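Local coordinates for protein sialidase B (Streptococcus pneumoniae serotype 4, PDB 4XJW) that cleaves terminal sialic acids from oligosaccharides, glycoproteins and glycolipids, acting as an intramolecular trans-sialidase, at residues Y87-R91 with V128-V133; M36-A40 with K164-D168; F191-F195 with G248-P254. The protein carries 1 engineered substitution. One frame throughout, in Å; residues are numbered along the deposited sequence.

Contact 1 (Y87-R91 with V128-V133); sequences YLFSR and VFSETV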
loop_
_atom_site.group_PDB
_atom_site.type_symbol
_atom_site.label_atom_id
_atom_site.label_comp_id
_atom_site.label_asym_id
_atom_site.label_seq_id
_atom_site.Cartn_x
_atom_site.Cartn_y
_atom_site.Cartn_z
ATOM N N TYR A 87 9.928 20.080 -21.401
ATOM C CA TYR A 87 9.114 19.437 -20.388
ATOM C C TYR A 87 9.434 17.951 -20.306
ATOM O O TYR A 87 9.615 17.283 -21.324
ATOM C CB TYR A 87 7.637 19.639 -20.700
ATOM C CG TYR A 87 7.155 21.068 -20.605
ATOM C CD1 TYR A 87 7.715 21.957 -19.691
ATOM C CD2 TYR A 87 6.137 21.527 -21.434
ATOM C CE1 TYR A 87 7.266 23.268 -19.605
ATOM C CE2 TYR A 87 5.682 22.828 -21.348
ATOM C CZ TYR A 87 6.249 23.693 -20.437
ATOM O OH TYR A 87 5.800 24.992 -20.360
ATOM N N LEU A 88 9.529 17.452 -19.080
ATOM C CA LEU A 88 9.676 16.028 -18.833
ATOM C C LEU A 88 8.722 15.674 -17.702
ATOM O O LEU A 88 8.857 16.192 -16.589
ATOM C CB LEU A 88 11.122 15.693 -18.446
ATOM C CG LEU A 88 11.324 14.282 -17.877
ATOM C CD1 LEU A 88 11.166 13.249 -18.954
ATOM C CD2 LEU A 88 12.684 14.138 -17.195
ATOM N N PHE A 89 7.745 14.817 -17.999
ATOM C CA PHE A 89 6.793 14.342 -16.989
ATOM C C PHE A 89 6.833 12.831 -16.949
ATOM O O PHE A 89 6.871 12.181 -17.989
ATOM C CB PHE A 89 5.366 14.779 -17.325
ATOM C CG PHE A 89 5.238 16.240 -17.586
ATOM C CD1 PHE A 89 5.545 17.157 -16.591
ATOM C CD2 PHE A 89 4.824 16.702 -18.822
ATOM C CE1 PHE A 89 5.440 18.521 -16.826
ATOM C CE2 PHE A 89 4.715 18.062 -19.063
ATOM C CZ PHE A 89 5.023 18.967 -18.062
ATOM N N SER A 90 6.808 12.264 -15.750
ATOM C CA SER A 90 6.879 10.817 -15.640
ATOM C C SER A 90 6.353 10.356 -14.296
ATOM O O SER A 90 6.202 11.157 -13.370
ATOM C CB SER A 90 8.326 10.342 -15.815
ATOM O OG SER A 90 9.090 10.714 -14.681
ATOM N N ARG A 91 6.060 9.063 -14.194
ATOM C CA ARG A 91 5.825 8.458 -12.901
ATOM C C ARG A 91 6.374 7.041 -12.874
ATOM O O ARG A 91 6.129 6.257 -13.793
ATOM C CB ARG A 91 4.343 8.419 -12.543
ATOM C CG ARG A 91 4.143 8.211 -11.048
ATOM C CD ARG A 91 2.741 7.685 -10.749
ATOM N NE ARG A 91 2.644 6.241 -10.935
ATOM C CZ ARG A 91 1.557 5.533 -10.646
ATOM N NH1 ARG A 91 0.484 6.153 -10.163
ATOM N NH2 ARG A 91 1.554 4.214 -10.843
ATOM N N VAL A 128 -1.771 8.455 -14.071
ATOM C CA VAL A 128 -0.457 8.408 -13.415
ATOM C C VAL A 128 0.213 9.777 -13.291
ATOM O O VAL A 128 1.059 9.976 -12.421
ATOM C CB VAL A 128 0.499 7.372 -14.065
ATOM C CG1 VAL A 128 -0.076 5.940 -13.958
ATOM C CG2 VAL A 128 0.792 7.733 -15.512
ATOM N N PHE A 129 -0.150 10.706 -14.173
ATOM C CA PHE A 129 0.179 12.119 -13.956
ATOM C C PHE A 129 -0.748 13.046 -14.718
ATOM O O PHE A 129 -1.352 12.664 -15.726
ATOM C CB PHE A 129 1.670 12.459 -14.197
ATOM C CG PHE A 129 2.163 12.220 -15.610
ATOM C CD1 PHE A 129 1.870 13.111 -16.639
ATOM C CD2 PHE A 129 2.957 11.107 -15.886
ATOM C CE1 PHE A 129 2.352 12.891 -17.936
ATOM C CE2 PHE A 129 3.448 10.879 -17.172
ATOM C CZ PHE A 129 3.150 11.770 -18.191
ATOM N N SER A 130 -0.891 14.254 -14.195
ATOM C CA SER A 130 -1.660 15.291 -14.862
ATOM C C SER A 130 -0.981 16.604 -14.535
ATOM O O SER A 130 -0.975 17.043 -13.386
ATOM C CB SER A 130 -3.115 15.285 -14.399
ATOM O OG SER A 130 -3.922 16.066 -15.265
ATOM N N GLU A 131 -0.372 17.219 -15.542
ATOM C CA GLU A 131 0.461 18.389 -15.310
ATOM C C GLU A 131 -0.032 19.585 -16.105
ATOM O O GLU A 131 -0.103 19.532 -17.336
ATOM C CB GLU A 131 1.903 18.074 -15.708
ATOM C CG GLU A 131 2.513 16.892 -14.974
ATOM C CD GLU A 131 3.062 17.258 -13.606
ATOM O OE1 GLU A 131 2.944 18.438 -13.218
ATOM O OE2 GLU A 131 3.613 16.365 -12.926
ATOM N N THR A 132 -0.380 20.655 -15.395
ATOM C CA THR A 132 -0.746 21.921 -16.022
ATOM C C THR A 132 0.461 22.861 -16.085
ATOM O O THR A 132 1.215 22.965 -15.124
ATOM C CB THR A 132 -1.884 22.608 -15.239
ATOM O OG1 THR A 132 -2.964 21.683 -15.070
ATOM C CG2 THR A 132 -2.381 23.844 -15.978
ATOM N N VAL A 133 0.648 23.537 -17.217
ATOM C CA VAL A 133 1.800 24.417 -17.405
ATOM C C VAL A 133 1.354 25.830 -17.771
ATOM O O VAL A 133 0.252 26.026 -18.285
ATOM C CB VAL A 133 2.757 23.882 -18.498
ATOM C CG1 VAL A 133 3.411 22.572 -18.072
ATOM C CG2 VAL A 133 2.019 23.700 -19.818
HETATM O O HOH W 1 6.485 14.566 -13.439
#

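Contact 2 (M36-A40 with K164-D168); sequences MKFKA and KGSID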
loop_
_atom_site.group_PDB
_atom_site.type_symbol
_atom_site.label_atom_id
_atom_site.label_comp_id
_atom_site.label_asym_id
_atom_site.label_seq_id
_atom_site.Cartn_x
_atom_site.Cartn_y
_atom_site.Cartn_z
ATOM N N MET A 36 -2.419 3.847 -27.092
ATOM C CA MET A 36 -1.436 2.835 -27.461
ATOM C C MET A 36 -1.640 1.577 -26.637
ATOM O O MET A 36 -1.579 1.621 -25.410
ATOM C CB MET A 36 -0.022 3.349 -27.212
ATOM C CG MET A 36 0.736 3.746 -28.451
ATOM S SD MET A 36 2.489 3.959 -28.093
ATOM C CE MET A 36 2.821 2.400 -27.295
ATOM N N LYS A 37 -1.894 0.459 -27.306
ATOM C CA LYS A 37 -1.884 -0.839 -26.645
ATOM C C LYS A 37 -0.566 -1.521 -26.973
ATOM O O LYS A 37 -0.253 -1.752 -28.147
ATOM C CB LYS A 37 -3.085 -1.680 -27.077
ATOM C CG LYS A 37 -4.367 -1.242 -26.379
ATOM C CD LYS A 37 -5.611 -1.850 -26.996
ATOM C CE LYS A 37 -6.837 -1.523 -26.148
ATOM N NZ LYS A 37 -6.727 -2.092 -24.759
ATOM N N PHE A 38 0.230 -1.811 -25.947
ATOM C CA PHE A 38 1.580 -2.311 -26.189
ATOM C C PHE A 38 2.048 -3.323 -25.153
ATOM O O PHE A 38 1.569 -3.350 -24.009
ATOM C CB PHE A 38 2.579 -1.146 -26.262
ATOM C CG PHE A 38 2.918 -0.544 -24.919
ATOM C CD1 PHE A 38 2.116 0.446 -24.368
ATOM C CD2 PHE A 38 4.039 -0.969 -24.215
ATOM C CE1 PHE A 38 2.430 1.002 -23.140
ATOM C CE2 PHE A 38 4.346 -0.422 -22.985
ATOM C CZ PHE A 38 3.536 0.565 -22.448
ATOM N N LYS A 39 3.000 -4.149 -25.566
ATOM C CA LYS A 39 3.599 -5.142 -24.700
ATOM C C LYS A 39 5.085 -4.888 -24.640
ATOM O O LYS A 39 5.699 -4.497 -25.641
ATOM C CB LYS A 39 3.364 -6.552 -25.235
ATOM C CG LYS A 39 1.904 -6.912 -25.437
ATOM C CD LYS A 39 1.771 -8.265 -26.102
ATOM C CE LYS A 39 0.316 -8.687 -26.163
ATOM N NZ LYS A 39 0.146 -9.957 -26.914
ATOM N N ALA A 40 5.669 -5.102 -23.466
ATOM C CA ALA A 40 7.111 -5.003 -23.298
ATOM C C ALA A 40 7.519 -5.859 -22.118
ATOM O O ALA A 40 7.536 -5.393 -20.978
ATOM C CB ALA A 40 7.537 -3.548 -23.069
ATOM N N LYS A 164 12.465 -2.468 -27.384
ATOM C CA LYS A 164 12.131 -3.872 -27.557
ATOM C C LYS A 164 10.737 -4.096 -26.983
ATOM O O LYS A 164 10.516 -3.846 -25.801
ATOM C CB LYS A 164 13.133 -4.747 -26.809
ATOM C CG LYS A 164 12.873 -6.240 -26.928
ATOM C CD LYS A 164 12.943 -6.710 -28.374
ATOM C CE LYS A 164 12.938 -8.229 -28.459
ATOM N NZ LYS A 164 13.213 -8.707 -29.842
ATOM N N GLY A 165 9.809 -4.573 -27.808
ATOM C CA GLY A 165 8.434 -4.760 -27.392
ATOM C C GLY A 165 7.553 -4.814 -28.615
ATOM O O GLY A 165 8.043 -5.072 -29.712
ATOM N N SER A 166 6.258 -4.576 -28.442
ATOM C CA SER A 166 5.367 -4.536 -29.585
ATOM C C SER A 166 4.223 -3.570 -29.347
ATOM O O SER A 166 3.744 -3.419 -28.225
ATOM C CB SER A 166 4.820 -5.927 -29.919
ATOM O OG SER A 166 3.990 -6.421 -28.888
ATOM N N ILE A 167 3.801 -2.901 -30.409
ATOM C CA ILE A 167 2.635 -2.041 -30.342
ATOM C C ILE A 167 1.503 -2.722 -31.102
ATOM O O ILE A 167 1.495 -2.742 -32.333
ATOM C CB ILE A 167 2.929 -0.656 -30.921
ATOM C CG1 ILE A 167 4.034 0.026 -30.122
ATOM C CG2 ILE A 167 1.670 0.209 -30.946
ATOM C CD1 ILE A 167 4.442 1.351 -30.686
ATOM N N ASP A 168 0.568 -3.310 -30.368
ATOM C CA ASP A 168 -0.505 -4.056 -31.011
ATOM C C ASP A 168 -1.530 -3.138 -31.678
ATOM O O ASP A 168 -2.086 -3.476 -32.722
ATOM C CB ASP A 168 -1.167 -5.026 -30.032
ATOM C CG ASP A 168 -0.457 -6.367 -29.974
ATOM O OD1 ASP A 168 0.225 -6.720 -30.961
ATOM O OD2 ASP A 168 -0.584 -7.065 -28.943
HETATM O O HOH W 2 0.651 -9.267 -29.371
#

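Contact 3 (F191-F195 with G248-P254); sequences FQLIF and GKTWSEP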
loop_
_atom_site.group_PDB
_atom_site.type_symbol
_atom_site.label_atom_id
_atom_site.label_comp_id
_atom_site.label_asym_id
_atom_site.label_seq_id
_atom_site.Cartn_x
_atom_site.Cartn_y
_atom_site.Cartn_z
ATOM N N PHE A 191 -5.103 -7.147 -13.541
ATOM C CA PHE A 191 -5.354 -6.862 -12.131
ATOM C C PHE A 191 -6.654 -6.064 -11.987
ATOM O O PHE A 191 -7.197 -5.542 -12.969
ATOM C CB PHE A 191 -4.208 -5.996 -11.575
ATOM C CG PHE A 191 -4.207 -4.592 -12.146
ATOM C CD1 PHE A 191 -3.570 -4.322 -13.351
ATOM C CD2 PHE A 191 -4.866 -3.555 -11.488
ATOM C CE1 PHE A 191 -3.585 -3.037 -13.893
ATOM C CE2 PHE A 191 -4.907 -2.273 -12.023
ATOM C CZ PHE A 191 -4.250 -2.013 -13.232
ATOM N N GLN A 192 -7.132 -5.938 -10.752
ATOM C CA GLN A 192 -8.192 -4.994 -10.447
ATOM C C GLN A 192 -7.849 -4.171 -9.216
ATOM O O GLN A 192 -6.881 -4.461 -8.497
ATOM C CB GLN A 192 -9.524 -5.719 -10.269
ATOM C CG GLN A 192 -9.483 -6.816 -9.241
ATOM C CD GLN A 192 -10.594 -7.852 -9.449
ATOM O OE1 GLN A 192 -10.356 -8.970 -9.931
ATOM N NE2 GLN A 192 -11.803 -7.486 -9.067
ATOM N N LEU A 193 -8.622 -3.112 -8.996
ATOM C CA LEU A 193 -8.456 -2.276 -7.818
ATOM C C LEU A 193 -9.576 -2.548 -6.820
ATOM O O LEU A 193 -10.752 -2.642 -7.196
ATOM C CB LEU A 193 -8.406 -0.786 -8.193
ATOM C CG LEU A 193 -7.287 -0.333 -9.137
ATOM C CD1 LEU A 193 -7.411 1.156 -9.427
ATOM C CD2 LEU A 193 -5.941 -0.675 -8.523
ATOM N N ILE A 194 -9.200 -2.696 -5.555
ATOM C CA ILE A 194 -10.146 -2.767 -4.455
ATOM C C ILE A 194 -10.303 -1.380 -3.824
ATOM O O ILE A 194 -11.412 -0.838 -3.745
ATOM C CB ILE A 194 -9.704 -3.795 -3.394
ATOM C CG1 ILE A 194 -9.558 -5.179 -4.032
ATOM C CG2 ILE A 194 -10.726 -3.856 -2.254
ATOM C CD1 ILE A 194 -9.065 -6.247 -3.098
ATOM N N PHE A 195 -9.194 -0.818 -3.363
ATOM C CA PHE A 195 -9.137 0.545 -2.853
ATOM C C PHE A 195 -8.515 1.414 -3.930
ATOM O O PHE A 195 -7.582 0.984 -4.614
ATOM C CB PHE A 195 -8.270 0.573 -1.587
ATOM C CG PHE A 195 -8.728 -0.393 -0.531
ATOM C CD1 PHE A 195 -9.777 -0.058 0.323
ATOM C CD2 PHE A 195 -8.130 -1.644 -0.403
ATOM C CE1 PHE A 195 -10.237 -0.950 1.300
ATOM C CE2 PHE A 195 -8.570 -2.548 0.582
ATOM C CZ PHE A 195 -9.608 -2.197 1.438
ATOM N N GLY A 248 -13.713 -12.681 -5.187
ATOM C CA GLY A 248 -12.805 -11.619 -5.589
ATOM C C GLY A 248 -13.143 -10.926 -6.893
ATOM O O GLY A 248 -12.402 -10.047 -7.318
ATOM N N LYS A 249 -14.249 -11.299 -7.536
ATOM C CA LYS A 249 -14.594 -10.665 -8.800
ATOM C C LYS A 249 -15.018 -9.207 -8.624
ATOM O O LYS A 249 -14.663 -8.349 -9.444
ATOM C CB LYS A 249 -15.671 -11.465 -9.543
ATOM C CG LYS A 249 -15.128 -12.727 -10.208
ATOM C CD LYS A 249 -16.242 -13.583 -10.812
ATOM C CE LYS A 249 -16.782 -14.571 -9.788
ATOM N NZ LYS A 249 -18.175 -15.008 -10.061
ATOM N N THR A 250 -15.781 -8.931 -7.565
ATOM C CA THR A 250 -16.230 -7.573 -7.260
ATOM C C THR A 250 -16.078 -7.307 -5.774
ATOM O O THR A 250 -16.125 -8.231 -4.958
ATOM C CB THR A 250 -17.710 -7.294 -7.660
ATOM O OG1 THR A 250 -18.573 -8.134 -6.889
ATOM C CG2 THR A 250 -17.926 -7.516 -9.152
ATOM N N TRP A 251 -15.890 -6.032 -5.442
ATOM C CA TRP A 251 -15.581 -5.595 -4.089
ATOM C C TRP A 251 -16.513 -4.477 -3.650
ATOM O O TRP A 251 -16.919 -3.637 -4.455
ATOM C CB TRP A 251 -14.107 -5.147 -4.024
ATOM C CG TRP A 251 -13.171 -6.310 -4.252
ATOM C CD1 TRP A 251 -12.771 -6.831 -5.455
ATOM C CD2 TRP A 251 -12.598 -7.148 -3.240
ATOM N NE1 TRP A 251 -11.966 -7.930 -5.249
ATOM C CE2 TRP A 251 -11.848 -8.151 -3.897
ATOM C CE3 TRP A 251 -12.656 -7.151 -1.840
ATOM C CZ2 TRP A 251 -11.129 -9.132 -3.199
ATOM C CZ3 TRP A 251 -11.954 -8.136 -1.143
ATOM C CH2 TRP A 251 -11.201 -9.113 -1.827
ATOM N N SER A 252 -16.829 -4.457 -2.366
ATOM C CA SER A 252 -17.711 -3.441 -1.803
ATOM C C SER A 252 -17.051 -2.076 -1.700
ATOM O O SER A 252 -15.827 -1.973 -1.600
ATOM C CB SER A 252 -18.193 -3.867 -0.415
ATOM O OG SER A 252 -17.087 -3.933 0.496
ATOM N N GLU A 253 -17.859 -1.019 -1.698
ATOM C CA GLU A 253 -17.311 0.318 -1.463
ATOM C C GLU A 253 -16.701 0.307 -0.065
ATOM O O GLU A 253 -17.310 -0.177 0.879
ATOM C CB GLU A 253 -18.392 1.396 -1.573
ATOM C CG GLU A 253 -17.833 2.832 -1.619
ATOM C CD GLU A 253 -16.967 3.118 -2.862
ATOM O OE1 GLU A 253 -17.071 2.360 -3.852
ATOM O OE2 GLU A 253 -16.192 4.111 -2.859
ATOM N N PRO A 254 -15.465 0.801 0.071
ATOM C CA PRO A 254 -14.794 0.722 1.375
ATOM C C PRO A 254 -15.510 1.468 2.507
ATOM O O PRO A 254 -16.225 2.455 2.280
ATOM C CB PRO A 254 -13.456 1.403 1.107
ATOM C CG PRO A 254 -13.204 1.182 -0.355
ATOM C CD PRO A 254 -14.581 1.332 -0.978
HETATM O O HOH W 3 -14.254 -1.466 -4.065
#

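Contact 1 (Y87-R91 with V128-V133)
F89 meets E131 and F129 of the strand facing it in different ways. The aliphatic part of E131 lies over one face of the F89 ring, with CB 3.9 Å from the F89 ring centroid and displaced toward the rim. E131 bends at chi2 (-83°), and its carboxylate plane is within 14° of the F89 ring. F89 is in turn the donor of a CH-pi contact: its CB rests over a face of F129, 3.9 Å from that ring's centroid. F129 CG occupies the position between its own backbone N and carbonyl carbon (chi1 62°), which brings a face of the ring to F89 CB and its rim to the backbone of S90. At one end V133 CG1 comes over a face of Y87, 4.1 Å from the ring centroid, and also touches F89 CZ at 3.9 Å. The Y87 hydroxyl continues past V133 to bond T135 O. At the other end V128 CG1 is centred over the flat guanidinium of R91, 3.7 Å from CZ, while NH2 bonds A93 O and NH1 bonds S644 O. V128 and F129 both face M121 of the neighbouring strand 118-123 in a classic beta bulge, and both direct their side chains at strand 85-91, as such a bulge allows. The polar link is thin: water 1 accepts from S90 N at 3.3 Å and gives a weak bond to E131 OE2. Side chains interleaving between two facing strands, each hydrogen-bonded within its own sheet, are characteristic of a beta-sandwich, here the concanavalin-like N-terminal domain.

Contact 2 (M36-A40 with K164-D168)
F38 and I167 face each other as a non-hydrogen-bonded pair, and K39 and S166 next to them as a hydrogen-bonded one, where two antiparallel strands join in a sheet of the concanavalin-like beta-sandwich. The backbone is the tight part. K39 N reaches S166 O at 2.9 Å with a nearly straight N-H...O angle of 163°, the donor lying in the carbonyl plane; the return bond, S166 N to K39 O, is equally short at 2.9 Å. K39 O also rests 3.3 Å from the CA of G165, an approach eased by the absence of a side chain there, just where the chain turns a corner. Beyond I167 the chain turns again, and the pairing weakens: D168 N lies 2.8 Å from K37 O, but the bond is bent to 128° and is a weak one. On the face carrying F38 and I167, M36 folds back at chi3 (52°) to set its CE 3.9 Å from I167 CG1. M36 and F38 also pack on L49 of the opposing sheet, so this is the interior of the sandwich. The face carrying K39 and S166 is looser. K39 runs fully extended beyond CG, passing S166 OG with its methylenes before its end crosses D168. Its ammonium makes only a long salt bridge there, NZ to D168 OD2 at 3.6 Å. E105 OE2 also lies close to that carboxylate, a like charge that the K39 ammonium and water 2 probably offset. Water 2 bridges the pair more closely than the direct contact: it accepts from K39 NZ at 2.6 Å and donates to D168 OD2 at 2.6 Å.

Contact 3 (F191-F195 with G248-P254)
I194 presses the end of its side chain onto the indole of W251. With CG1 anti to the carbonyl carbon (chi1 -58°) and CD1 continuing the extended chain, the terminal methyl is set over the centre of the six-membered ring, 3.5 Å from its centroid and close to the ring normal. The residue lies along one face of the indole, its other branch, CG2, 3.8 Å from W251 CE3. Q192 approaches the same indole differently: its NE2 lies at the ring edge, near the plane, 3.8 Å from W251 CD1. Q192 CG sits between its backbone N and carbonyl carbon (chi1 55°), and the chain extends beyond it to carry the amide across. There NE2 bonds K249 O at 3.0 Å, entering well above the carbonyl plane, 64° out of it, although K249 O is nearly in the plane of the Q192 amide. The loop gripped here is an Asp-box, the S-x-D-x-G-x-T-W hairpin turn between the third and fourth strands of a sialidase propeller blade. Within it D246 bonds T250 OG1 and S244 OG takes G248 N, while the indole turns its own N-H back on the turn, NE1 to G248 O at 3.0 Å. Y649 meets W251 edge to face from the C-terminal strand 647-652. At the far end F195 and P254 lie alongside each other, running opposite ways, P254 CG 3.7 Å from F195 CD1. Between the two apolar patches water 3 can donate to I194 O at 2.9 Å and to S252 O, though with further acceptors nearby it may not serve both at once.

Contacts 1 and 2 both belong to the N-terminal sandwich and share its seven-stranded sheet, yet they use it differently. Contact 2, the more buried, pairs two neighbouring strands edge to edge through backbone bonds; contact 1 brings that sheet's strand 126-132 against the edge strand 85-91 of the opposite sheet, using rings, aliphatic groups and one water. In chain order contact 1 falls between the two halves of contact 2, and their centres are 22 Å apart. Contact 3 follows later, where the loop leading into the propeller meets an Asp-box of its first blade. Only partly buried, it joins loops rather than strands, mixing a methyl-on-indole contact with a side-chain amide bond. None of the three touches another.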